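Local coordinates for protein adenylyl-sulfate kinase 1, chloroplastic (Arabidopsis thaliana, PDB 3UIE) that phosphorylates adenosine 5'-phosphosulfate at its 3'-hydroxyl with ATP, making the activated sulfate 3'-phosphoadenylyl sulfate in the chloroplast, at residues N63-L68 with L72-E77; R84-V89 with A102-P107. All coordinates share one frame; numbering follows the deposited sequence.

Contact 1: residues N63-L68 with L72-E77; sequences NVRHGL and LSFKAE. With ADX (adenosine-5'-phosphosulfate), chain D.
The guanidinium of Arg65 lies flat against one face of the Phe74 ring, the two planes only 16° apart. Its CZ sits 3.8 Å from the ring centroid, over the face and displaced toward the rim, so the pair is both an offset stack and a cation-pi contact. The opposite face of Phe74 carries the adenine of adenosine-5'-phosphosulfate, whose N7 lies over the middle of the ring, and Phe74 CZ reaches to 3.3 Å from the ribose O4'. Phe74 is thus the middle layer of a guanidinium-phenyl-adenine sandwich. Arg65 gets there with an arm extended from CG to NE, after which the group turns at CD-NE (chi4 -77°) to present its flat side to the ring.

Around its edge the guanidinium is gripped from several directions. NE gives a hydrogen bond to the phosphate oxygen O1A of the ligand at 2.8 Å, and NH2 an almost straight one (177°) to the sulfate oxygen O1B at 2.9 Å. NH1 and NH2 together hold a single backbone acceptor, Ser73 O, at 3.0 and 3.1 Å; both come from the same face of that peptide, NH1 well above its carbonyl plane. These bonds fix the rotation of the group, and the positive charge is likely to balance part of the negative charge on phosphate and sulfate.

The Ser73 turn is itself braced: Ser73 OG accepts from Lys75 N at 3.1 Å, closing an ST turn just before helix 76-95, while Ser73 N bonds to Asp78. Arginine against the anions and phenylalanine against the base form one wall of the substrate site of this APS kinase, which Asn82, Arg79, Lys142, Ile105 and Ser106 help to complete.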
ATOM      1  N   ASN A  63      12.760  -4.446  -1.777  1.00 36.04           N
ATOM      2  CA  ASN A  63      11.543  -5.231  -2.000  1.00 33.79           C
ATOM      3  C   ASN A  63      10.589  -4.578  -2.985  1.00 35.41           C
ATOM      4  O   ASN A  63      10.220  -5.175  -3.992  1.00 38.12           O
ATOM      5  CB  ASN A  63      10.803  -5.491  -0.685  1.00 45.26           C
ATOM      6  CG  ASN A  63      11.609  -6.318   0.292  1.00 63.19           C
ATOM      7  OD1 ASN A  63      12.551  -7.003  -0.093  1.00 70.56           O
ATOM      8  ND2 ASN A  63      11.237  -6.256   1.575  1.00 57.23           N
ATOM      9  N   VAL A  64      10.209  -3.338  -2.696  1.00 32.37           N
ATOM     10  CA  VAL A  64       9.233  -2.631  -3.520  0.69 29.28           C
ATOM     11  C   VAL A  64       9.721  -2.447  -4.955  1.00 28.77           C
ATOM     12  O   VAL A  64       8.925  -2.377  -5.881  1.00 29.39           O
ATOM     13  CB  VAL A  64       8.858  -1.275  -2.917  0.69 31.59           C
ATOM     14  CG1 VAL A  64       7.751  -0.616  -3.729  0.69 39.58           C
ATOM     15  CG2 VAL A  64       8.415  -1.451  -1.473  0.69 35.04           C
ATOM     16  N   ARG A  65      11.030  -2.380  -5.138  1.00 29.30           N
ATOM     17  CA  ARG A  65      11.580  -2.221  -6.486  1.00 29.26           C
ATOM     18  C   ARG A  65      11.462  -3.493  -7.313  1.00 34.08           C
ATOM     19  O   ARG A  65      11.705  -3.480  -8.521  1.00 35.39           O
ATOM     20  CB  ARG A  65      13.034  -1.740  -6.456  1.00 26.67           C
ATOM     21  CG  ARG A  65      13.166  -0.228  -6.294  1.00 28.33           C
ATOM     22  CD  ARG A  65      14.638   0.164  -6.105  1.00 26.59           C
ATOM     23  NE  ARG A  65      14.837   1.613  -6.196  1.00 28.85           N
ATOM     24  CZ  ARG A  65      14.844   2.281  -7.344  1.00 31.25           C
ATOM     25  NH1 ARG A  65      14.646   1.634  -8.492  1.00 27.66           N
ATOM     26  NH2 ARG A  65      15.031   3.591  -7.354  1.00 25.96           N
ATOM     27  N   HIS A  66      11.076  -4.589  -6.670  1.00 30.52           N
ATOM     28  CA  HIS A  66      10.814  -5.836  -7.394  1.00 34.35           C
ATOM     29  C   HIS A  66       9.330  -6.060  -7.705  1.00 34.01           C
ATOM     30  O   HIS A  66       8.974  -6.996  -8.414  1.00 36.82           O
ATOM     31  CB  HIS A  66      11.385  -7.026  -6.631  1.00 40.22           C
ATOM     32  CG  HIS A  66      12.877  -7.117  -6.698  1.00 50.68           C
ATOM     33  ND1 HIS A  66      13.706  -6.447  -5.825  1.00 57.75           N
ATOM     34  CD2 HIS A  66      13.690  -7.785  -7.550  1.00 60.76           C
ATOM     35  CE1 HIS A  66      14.966  -6.705  -6.128  1.00 60.93           C
ATOM     36  NE2 HIS A  66      14.985  -7.515  -7.170  1.00 67.46           N
ATOM     37  N   GLY A  67       8.468  -5.196  -7.175  1.00 30.54           N
ATOM     38  CA  GLY A  67       7.035  -5.323  -7.387  1.00 29.67           C
ATOM     39  C   GLY A  67       6.403  -4.053  -7.933  1.00 27.58           C
ATOM     40  O   GLY A  67       6.438  -3.790  -9.140  1.00 29.86           O
ATOM     41  N   LEU A  68       5.799  -3.276  -7.044  1.00 24.28           N
ATOM     42  CA  LEU A  68       5.159  -2.019  -7.428  1.00 25.08           C
ATOM     43  C   LEU A  68       6.085  -1.163  -8.285  1.00 26.61           C
ATOM     44  O   LEU A  68       5.662  -0.580  -9.281  1.00 28.49           O
ATOM     45  CB  LEU A  68       4.785  -1.214  -6.174  1.00 27.59           C
ATOM     46  CG  LEU A  68       4.143   0.163  -6.390  1.00 25.96           C
ATOM     47  CD1 LEU A  68       2.838   0.021  -7.181  1.00 27.22           C
ATOM     48  CD2 LEU A  68       3.885   0.864  -5.053  1.00 28.94           C
ATOM     49  N   LEU A  72      10.999   1.074 -12.301  1.00 31.57           N
ATOM     50  CA  LEU A  72      11.867   2.226 -12.037  1.00 33.32           C
ATOM     51  C   LEU A  72      13.348   1.886 -12.044  1.00 33.53           C
ATOM     52  O   LEU A  72      13.756   0.837 -11.557  1.00 36.24           O
ATOM     53  CB  LEU A  72      11.509   2.850 -10.688  1.00 31.70           C
ATOM     54  CG  LEU A  72      10.068   3.352 -10.636  1.00 34.75           C
ATOM     55  CD1 LEU A  72       9.814   4.052  -9.313  1.00 29.91           C
ATOM     56  CD2 LEU A  72       9.822   4.287 -11.799  1.00 33.22           C
ATOM     57  N   SER A  73      14.149   2.796 -12.588  1.00 33.41           N
ATOM     58  CA  SER A  73      15.599   2.656 -12.586  1.00 30.44           C
ATOM     59  C   SER A  73      16.185   3.442 -11.410  1.00 33.86           C
ATOM     60  O   SER A  73      15.485   3.739 -10.438  1.00 34.54           O
ATOM     61  CB  SER A  73      16.173   3.198 -13.888  1.00 36.54           C
ATOM     62  OG  SER A  73      16.105   4.621 -13.915  1.00 37.22           O
ATOM     63  N   PHE A  74      17.464   3.787 -11.509  1.00 34.75           N
ATOM     64  CA  PHE A  74      18.108   4.604 -10.481  1.00 35.81           C
ATOM     65  C   PHE A  74      18.511   5.980 -10.989  1.00 40.18           C
ATOM     66  O   PHE A  74      19.177   6.736 -10.289  1.00 38.79           O
ATOM     67  CB  PHE A  74      19.296   3.868  -9.858  1.00 35.50           C
ATOM     68  CG  PHE A  74      18.894   2.683  -9.030  1.00 38.38           C
ATOM     69  CD1 PHE A  74      18.647   2.819  -7.675  1.00 40.42           C
ATOM     70  CD2 PHE A  74      18.744   1.437  -9.612  1.00 38.93           C
ATOM     71  CE1 PHE A  74      18.265   1.722  -6.918  1.00 36.70           C
ATOM     72  CE2 PHE A  74      18.370   0.338  -8.859  1.00 37.07           C
ATOM     73  CZ  PHE A  74      18.128   0.482  -7.516  1.00 31.91           C
ATOM     74  N   LYS A  75      18.092   6.312 -12.205  1.00 38.46           N
ATOM     75  CA  LYS A  75      18.234   7.683 -12.680  1.00 45.38           C
ATOM     76  C   LYS A  75      17.535   8.592 -11.674  1.00 39.57           C
ATOM     77  O   LYS A  75      16.633   8.154 -10.966  1.00 35.25           O
ATOM     78  CB  LYS A  75      17.611   7.829 -14.065  1.00 51.54           C
ATOM     79  CG  LYS A  75      18.233   6.915 -15.105  1.00 62.80           C
ATOM     80  CD  LYS A  75      17.372   6.830 -16.349  1.00 78.58           C
ATOM     81  CE  LYS A  75      17.784   5.655 -17.225  1.00 86.31           C
ATOM     82  NZ  LYS A  75      16.850   5.473 -18.372  1.00 91.98           N
ATOM     83  N   ALA A  76      17.944   9.853 -11.605  1.00 36.95           N
ATOM     84  CA  ALA A  76      17.436  10.745 -10.565  1.00 37.20           C
ATOM     85  C   ALA A  76      15.915  10.847 -10.600  1.00 37.83           C
ATOM     86  O   ALA A  76      15.257  10.846  -9.561  1.00 33.44           O
ATOM     87  CB  ALA A  76      18.070  12.130 -10.689  1.00 42.50           C
ATOM     88  N   GLU A  77      15.351  10.940 -11.796  1.00 36.29           N
ATOM     89  CA  GLU A  77      13.902  11.100 -11.915  1.00 40.68           C
ATOM     90  C   GLU A  77      13.172   9.859 -11.405  1.00 42.51           C
ATOM     91  O   GLU A  77      12.049   9.947 -10.903  1.00 36.45           O
ATOM     92  CB  GLU A  77      13.495  11.399 -13.360  1.00 52.02           C
ATOM     93  CG  GLU A  77      14.410  12.382 -14.075  1.00 72.37           C
ATOM     94  CD  GLU A  77      15.730  11.751 -14.487  1.00 80.38           C
ATOM     95  OE1 GLU A  77      15.757  10.520 -14.699  1.00 93.46           O
ATOM     96  OE2 GLU A  77      16.739  12.478 -14.597  1.00 72.89           O
TER
HETATM   97  SB  ADX D 401      16.333   5.054  -3.701  1.00 28.08           S
HETATM   98  O1B ADX D 401      15.517   5.024  -4.882  1.00 30.55           O
HETATM   99  O2B ADX D 401      17.406   6.057  -3.892  1.00 29.04           O
HETATM  100  O3B ADX D 401      15.551   5.440  -2.509  1.00 24.99           O
HETATM  101  PA  ADX D 401      16.330   2.390  -2.909  1.00 30.07           P
HETATM  102  O1A ADX D 401      14.933   2.227  -3.449  1.00 28.19           O
HETATM  103  O2A ADX D 401      16.369   2.299  -1.391  1.00 30.40           O
HETATM  104  O3A ADX D 401      17.004   3.722  -3.471  1.00 29.78           O
HETATM  105  O5' ADX D 401      17.197   1.227  -3.527  1.00 33.39           O
HETATM  106  C5' ADX D 401      18.465   0.962  -3.008  1.00 39.89           C
HETATM  107  C4' ADX D 401      18.961  -0.372  -3.218  1.00 45.52           C
HETATM  108  O4' ADX D 401      19.153  -0.587  -4.612  1.00 37.95           O
HETATM  109  C3' ADX D 401      20.286  -0.501  -2.558  1.00 39.73           C
HETATM  110  O3' ADX D 401      20.231  -1.563  -1.658  1.00 43.11           O
HETATM  111  C2' ADX D 401      21.196  -0.877  -3.561  1.00 57.66           C
HETATM  112  O2' ADX D 401      21.546  -2.189  -3.271  1.00 75.93           O
HETATM  113  C1' ADX D 401      20.489  -0.903  -4.859  1.00 47.10           C
HETATM  114  N9  ADX D 401      21.119  -0.061  -5.840  1.00 37.71           N
HETATM  115  C8  ADX D 401      21.370  -0.395  -7.127  1.00 40.46           C
HETATM  116  N7  ADX D 401      21.892   0.672  -7.759  1.00 37.13           N
HETATM  117  C5  ADX D 401      21.973   1.685  -6.870  1.00 34.38           C
HETATM  118  C6  ADX D 401      22.431   3.015  -6.940  1.00 45.99           C
HETATM  119  N6  ADX D 401      22.931   3.533  -8.173  1.00 42.58           N
HETATM  120  N1  ADX D 401      22.390   3.802  -5.835  1.00 51.12           N
HETATM  121  C2  ADX D 401      21.909   3.320  -4.677  1.00 50.44           C
HETATM  122  N3  ADX D 401      21.461   2.047  -4.578  1.00 43.39           N
HETATM  123  C4  ADX D 401      21.477   1.219  -5.645  1.00 34.06           C
HETATM  124  O   HOH W   1      13.292  -1.100  -9.905  1.00 44.14           O

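Contact 2: residues R84-V89 with A102-P107. With ADX (adenosine-5'-phosphosulfate), chain D.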
ATOM      1  N   ARG A  84       8.292   8.973  -4.239  1.00 24.43           N
ATOM      2  CA  ARG A  84       6.933   9.485  -4.289  1.00 28.19           C
ATOM      3  C   ARG A  84       5.917   8.363  -4.087  1.00 28.42           C
ATOM      4  O   ARG A  84       5.004   8.489  -3.275  1.00 24.49           O
ATOM      5  CB  ARG A  84       6.654  10.177  -5.623  1.00 30.07           C
ATOM      6  CG  ARG A  84       5.270  10.792  -5.683  1.00 29.95           C
ATOM      7  CD  ARG A  84       4.874  11.201  -7.094  1.00 27.74           C
ATOM      8  NE  ARG A  84       4.523  10.066  -7.949  1.00 25.57           N
ATOM      9  CZ  ARG A  84       3.322   9.487  -7.987  1.00 31.61           C
ATOM     10  NH1 ARG A  84       2.340   9.915  -7.198  1.00 27.28           N
ATOM     11  NH2 ARG A  84       3.102   8.469  -8.813  1.00 31.12           N
ATOM     12  N   ARG A  85       6.065   7.274  -4.836  1.00 23.74           N
ATOM     13  CA  ARG A  85       5.103   6.172  -4.738  1.00 30.57           C
ATOM     14  C   ARG A  85       5.156   5.538  -3.358  1.00 30.76           C
ATOM     15  O   ARG A  85       4.120   5.220  -2.778  1.00 26.19           O
ATOM     16  CB  ARG A  85       5.361   5.100  -5.798  1.00 28.59           C
ATOM     17  CG  ARG A  85       5.101   5.538  -7.228  1.00 29.71           C
ATOM     18  CD  ARG A  85       5.340   4.352  -8.169  1.00 31.50           C
ATOM     19  NE  ARG A  85       5.417   4.747  -9.570  1.00 32.34           N
ATOM     20  CZ  ARG A  85       5.791   3.927 -10.546  1.00 31.32           C
ATOM     21  NH1 ARG A  85       6.120   2.669 -10.270  1.00 29.28           N
ATOM     22  NH2 ARG A  85       5.844   4.367 -11.795  1.00 33.97           N
ATOM     23  N   VAL A  86       6.362   5.350  -2.826  1.00 25.17           N
ATOM     24  CA  VAL A  86       6.475   4.778  -1.488  1.00 28.21           C
ATOM     25  C   VAL A  86       5.803   5.667  -0.439  1.00 23.63           C
ATOM     26  O   VAL A  86       5.124   5.161   0.455  1.00 26.07           O
ATOM     27  CB  VAL A  86       7.931   4.443  -1.095  1.00 30.21           C
ATOM     28  CG1 VAL A  86       8.006   4.063   0.370  1.00 23.17           C
ATOM     29  CG2 VAL A  86       8.450   3.301  -1.957  1.00 29.49           C
ATOM     30  N   GLY A  87       5.974   6.983  -0.554  1.00 23.93           N
ATOM     31  CA  GLY A  87       5.287   7.919   0.336  1.00 25.25           C
ATOM     32  C   GLY A  87       3.768   7.775   0.273  1.00 25.37           C
ATOM     33  O   GLY A  87       3.078   7.809   1.292  1.00 24.48           O
ATOM     34  N   GLU A  88       3.235   7.631  -0.934  1.00 23.65           N
ATOM     35  CA  GLU A  88       1.791   7.471  -1.100  1.00 22.08           C
ATOM     36  C   GLU A  88       1.299   6.146  -0.514  1.00 22.11           C
ATOM     37  O   GLU A  88       0.241   6.083   0.115  1.00 23.70           O
ATOM     38  CB  GLU A  88       1.392   7.606  -2.574  1.00 24.02           C
ATOM     39  CG  GLU A  88       1.553   9.050  -3.133  1.00 23.51           C
ATOM     40  CD  GLU A  88       0.398   9.998  -2.775  1.00 30.13           C
ATOM     41  OE1 GLU A  88      -0.437   9.695  -1.884  1.00 27.97           O
ATOM     42  OE2 GLU A  88       0.319  11.076  -3.400  1.00 29.25           O
ATOM     43  N   VAL A  89       2.065   5.088  -0.716  1.00 24.12           N
ATOM     44  CA  VAL A  89       1.663   3.797  -0.154  1.00 25.15           C
ATOM     45  C   VAL A  89       1.762   3.805   1.370  1.00 24.01           C
ATOM     46  O   VAL A  89       0.884   3.292   2.066  1.00 23.41           O
ATOM     47  CB  VAL A  89       2.479   2.657  -0.749  1.00 24.90           C
ATOM     48  CG1 VAL A  89       2.159   1.342  -0.021  1.00 24.97           C
ATOM     49  CG2 VAL A  89       2.159   2.535  -2.249  1.00 25.48           C
ATOM     50  N   ALA A 102       9.164   2.730   6.405  1.00 24.84           N
ATOM     51  CA  ALA A 102       9.711   2.806   5.059  1.00 23.10           C
ATOM     52  C   ALA A 102      11.221   2.871   5.143  1.00 27.52           C
ATOM     53  O   ALA A 102      11.774   3.728   5.821  1.00 28.13           O
ATOM     54  CB  ALA A 102       9.151   4.024   4.319  1.00 25.07           C
ATOM     55  N   SER A 103      11.892   1.952   4.467  1.00 25.79           N
ATOM     56  CA  SER A 103      13.352   1.857   4.532  0.52 25.33           C
ATOM     57  C   SER A 103      13.941   1.963   3.132  1.00 27.33           C
ATOM     58  O   SER A 103      14.055   0.963   2.443  1.00 29.31           O
ATOM     59  CB  SER A 103      13.752   0.523   5.176  0.52 25.66           C
ATOM     60  OG  SER A 103      15.149   0.260   5.073  0.52 28.28           O
ATOM     61  N   LEU A 104      14.269   3.178   2.710  1.00 27.56           N
ATOM     62  CA  LEU A 104      14.735   3.457   1.357  1.00 32.87           C
ATOM     63  C   LEU A 104      15.879   4.436   1.497  1.00 24.12           C
ATOM     64  O   LEU A 104      15.853   5.277   2.396  1.00 25.57           O
ATOM     65  CB  LEU A 104      13.638   4.181   0.579  1.00 35.23           C
ATOM     66  CG  LEU A 104      12.594   3.583  -0.347  1.00 48.04           C
ATOM     67  CD1 LEU A 104      11.575   2.755   0.418  1.00 45.14           C
ATOM     68  CD2 LEU A 104      11.909   4.734  -1.067  1.00 33.83           C
ATOM     69  N   ILE A 105      16.873   4.356   0.613  1.00 23.95           N
ATOM     70  CA  ILE A 105      17.951   5.349   0.632  1.00 26.50           C
ATOM     71  C   ILE A 105      17.364   6.755   0.598  1.00 29.59           C
ATOM     72  O   ILE A 105      17.771   7.628   1.364  1.00 30.05           O
ATOM     73  CB  ILE A 105      18.951   5.152  -0.534  1.00 26.00           C
ATOM     74  CG1 ILE A 105      19.660   3.805  -0.396  1.00 28.81           C
ATOM     75  CG2 ILE A 105      19.980   6.297  -0.562  1.00 26.65           C
ATOM     76  CD1 ILE A 105      20.608   3.479  -1.551  1.00 30.95           C
ATOM     77  N   SER A 106      16.387   6.952  -0.286  1.00 25.96           N
ATOM     78  CA  SER A 106      15.667   8.230  -0.436  1.00 26.72           C
ATOM     79  C   SER A 106      16.575   9.446  -0.277  1.00 33.16           C
ATOM     80  O   SER A 106      16.430  10.218   0.666  1.00 27.25           O
ATOM     81  CB  SER A 106      14.461   8.305   0.513  1.00 27.68           C
ATOM     82  OG  SER A 106      14.793   7.902   1.832  1.00 23.28           O
ATOM     83  N   PRO A 107      17.525   9.616  -1.210  1.00 27.15           N
ATOM     84  CA  PRO A 107      18.635  10.561  -1.028  1.00 27.90           C
ATOM     85  C   PRO A 107      18.251  12.037  -1.118  1.00 29.83           C
ATOM     86  O   PRO A 107      18.971  12.860  -0.588  1.00 29.17           O
ATOM     87  CB  PRO A 107      19.592  10.187  -2.172  1.00 28.44           C
ATOM     88  CG  PRO A 107      18.691   9.629  -3.229  1.00 26.78           C
ATOM     89  CD  PRO A 107      17.617   8.881  -2.483  1.00 27.98           C
TER
HETATM   90  SB  ADX D 401      16.333   5.054  -3.701  1.00 28.08           S
HETATM   91  O1B ADX D 401      15.517   5.024  -4.882  1.00 30.55           O
HETATM   92  O2B ADX D 401      17.406   6.057  -3.892  1.00 29.04           O
HETATM   93  O3B ADX D 401      15.551   5.440  -2.509  1.00 24.99           O
HETATM   94  PA  ADX D 401      16.330   2.390  -2.909  1.00 30.07           P
HETATM   95  O1A ADX D 401      14.933   2.227  -3.449  1.00 28.19           O
HETATM   96  O2A ADX D 401      16.369   2.299  -1.391  1.00 30.40           O
HETATM   97  O3A ADX D 401      17.004   3.722  -3.471  1.00 29.78           O
HETATM   98  O5' ADX D 401      17.197   1.227  -3.527  1.00 33.39           O
HETATM   99  C5' ADX D 401      18.465   0.962  -3.008  1.00 39.89           C
HETATM  100  C4' ADX D 401      18.961  -0.372  -3.218  1.00 45.52           C
HETATM  101  O4' ADX D 401      19.153  -0.587  -4.612  1.00 37.95           O
HETATM  102  C3' ADX D 401      20.286  -0.501  -2.558  1.00 39.73           C
HETATM  103  O3' ADX D 401      20.231  -1.563  -1.658  1.00 43.11           O
HETATM  104  C2' ADX D 401      21.196  -0.877  -3.561  1.00 57.66           C
HETATM  105  O2' ADX D 401      21.546  -2.189  -3.271  1.00 75.93           O
HETATM  106  C1' ADX D 401      20.489  -0.903  -4.859  1.00 47.10           C
HETATM  107  N9  ADX D 401      21.119  -0.061  -5.840  1.00 37.71           N
HETATM  108  C8  ADX D 401      21.370  -0.395  -7.127  1.00 40.46           C
HETATM  109  N7  ADX D 401      21.892   0.672  -7.759  1.00 37.13           N
HETATM  110  C5  ADX D 401      21.973   1.685  -6.870  1.00 34.38           C
HETATM  111  C6  ADX D 401      22.431   3.015  -6.940  1.00 45.99           C
HETATM  112  N6  ADX D 401      22.931   3.533  -8.173  1.00 42.58           N
HETATM  113  N1  ADX D 401      22.390   3.802  -5.835  1.00 51.12           N
HETATM  114  C2  ADX D 401      21.909   3.320  -4.677  1.00 50.44           C
HETATM  115  N3  ADX D 401      21.461   2.047  -4.578  1.00 43.39           N
HETATM  116  C4  ADX D 401      21.477   1.219  -5.645  1.00 34.06           C
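Helix 76-95 passes beside the C-terminal end of strand 99-103, and the backbones come closest at Val86 and Ala102, whose CA atoms are 7.6 Å apart. Both methyls of Val86 touch the 102-107 segment. Its CG1, anti to the backbone N (chi1 171°), meets Ala102 CB at 4.1 Å and Leu104 CD1 at 3.8 Å, while CG2 packs on Leu104 CD2, also at 3.8 Å. Val86 and Leu104 therefore touch tip to tip, methyl against methyl, in a buried apolar seam to which Trp29 of strand 26-31 adds its side chain.

Past Leu104 the backbone amides take over. Ile105 N donates to the phosphate oxygen O2A of adenosine-5'-phosphosulfate at 2.9 Å, and Ser106 N to the sulfate oxygen O3B at 2.8 Å, so two successive amides hold both anionic groups. Ser106 OG donates back to Leu104 O at 2.9 Å, approaching from above the carbonyl plane. Ile105 CD1 lies 3.4 Å from adenine C2.

With an alanine at Leu104, both methyls of Val86 would probably lose their leucine partner, and the anion-binding turn is likely to be freer to shift. Helix 76-95 links the neighbouring parallel strands 56-60 and 99-103 in a beta-alpha-beta crossover of the P-loop kinase fold, and the following loop brings Ser106, which probably forms a phosphoserine intermediate as in relatives, to the substrate site.

From the N terminus the chain runs through the P-loop and strand 56-60 into helix 61-64, and contact 1 then closes a short loop, three residues between 63-68 and 72-77, joining the end of that helix to the start of helix 76-95. Farther along, 84-89 opens contact 2, which spans 12 residues and ties helix 76-95 to strand 99-103 and the loop after it. The two are in series, neither nested nor crossed, with centres about 10 Å apart. They also meet directly, for instance where Leu68 CD2 packs on Val89 CG2. Both reach the same adenosine-5'-phosphosulfate and both touch the second subunit, where Leu68 O accepts from Arg84 of the neighbouring chain.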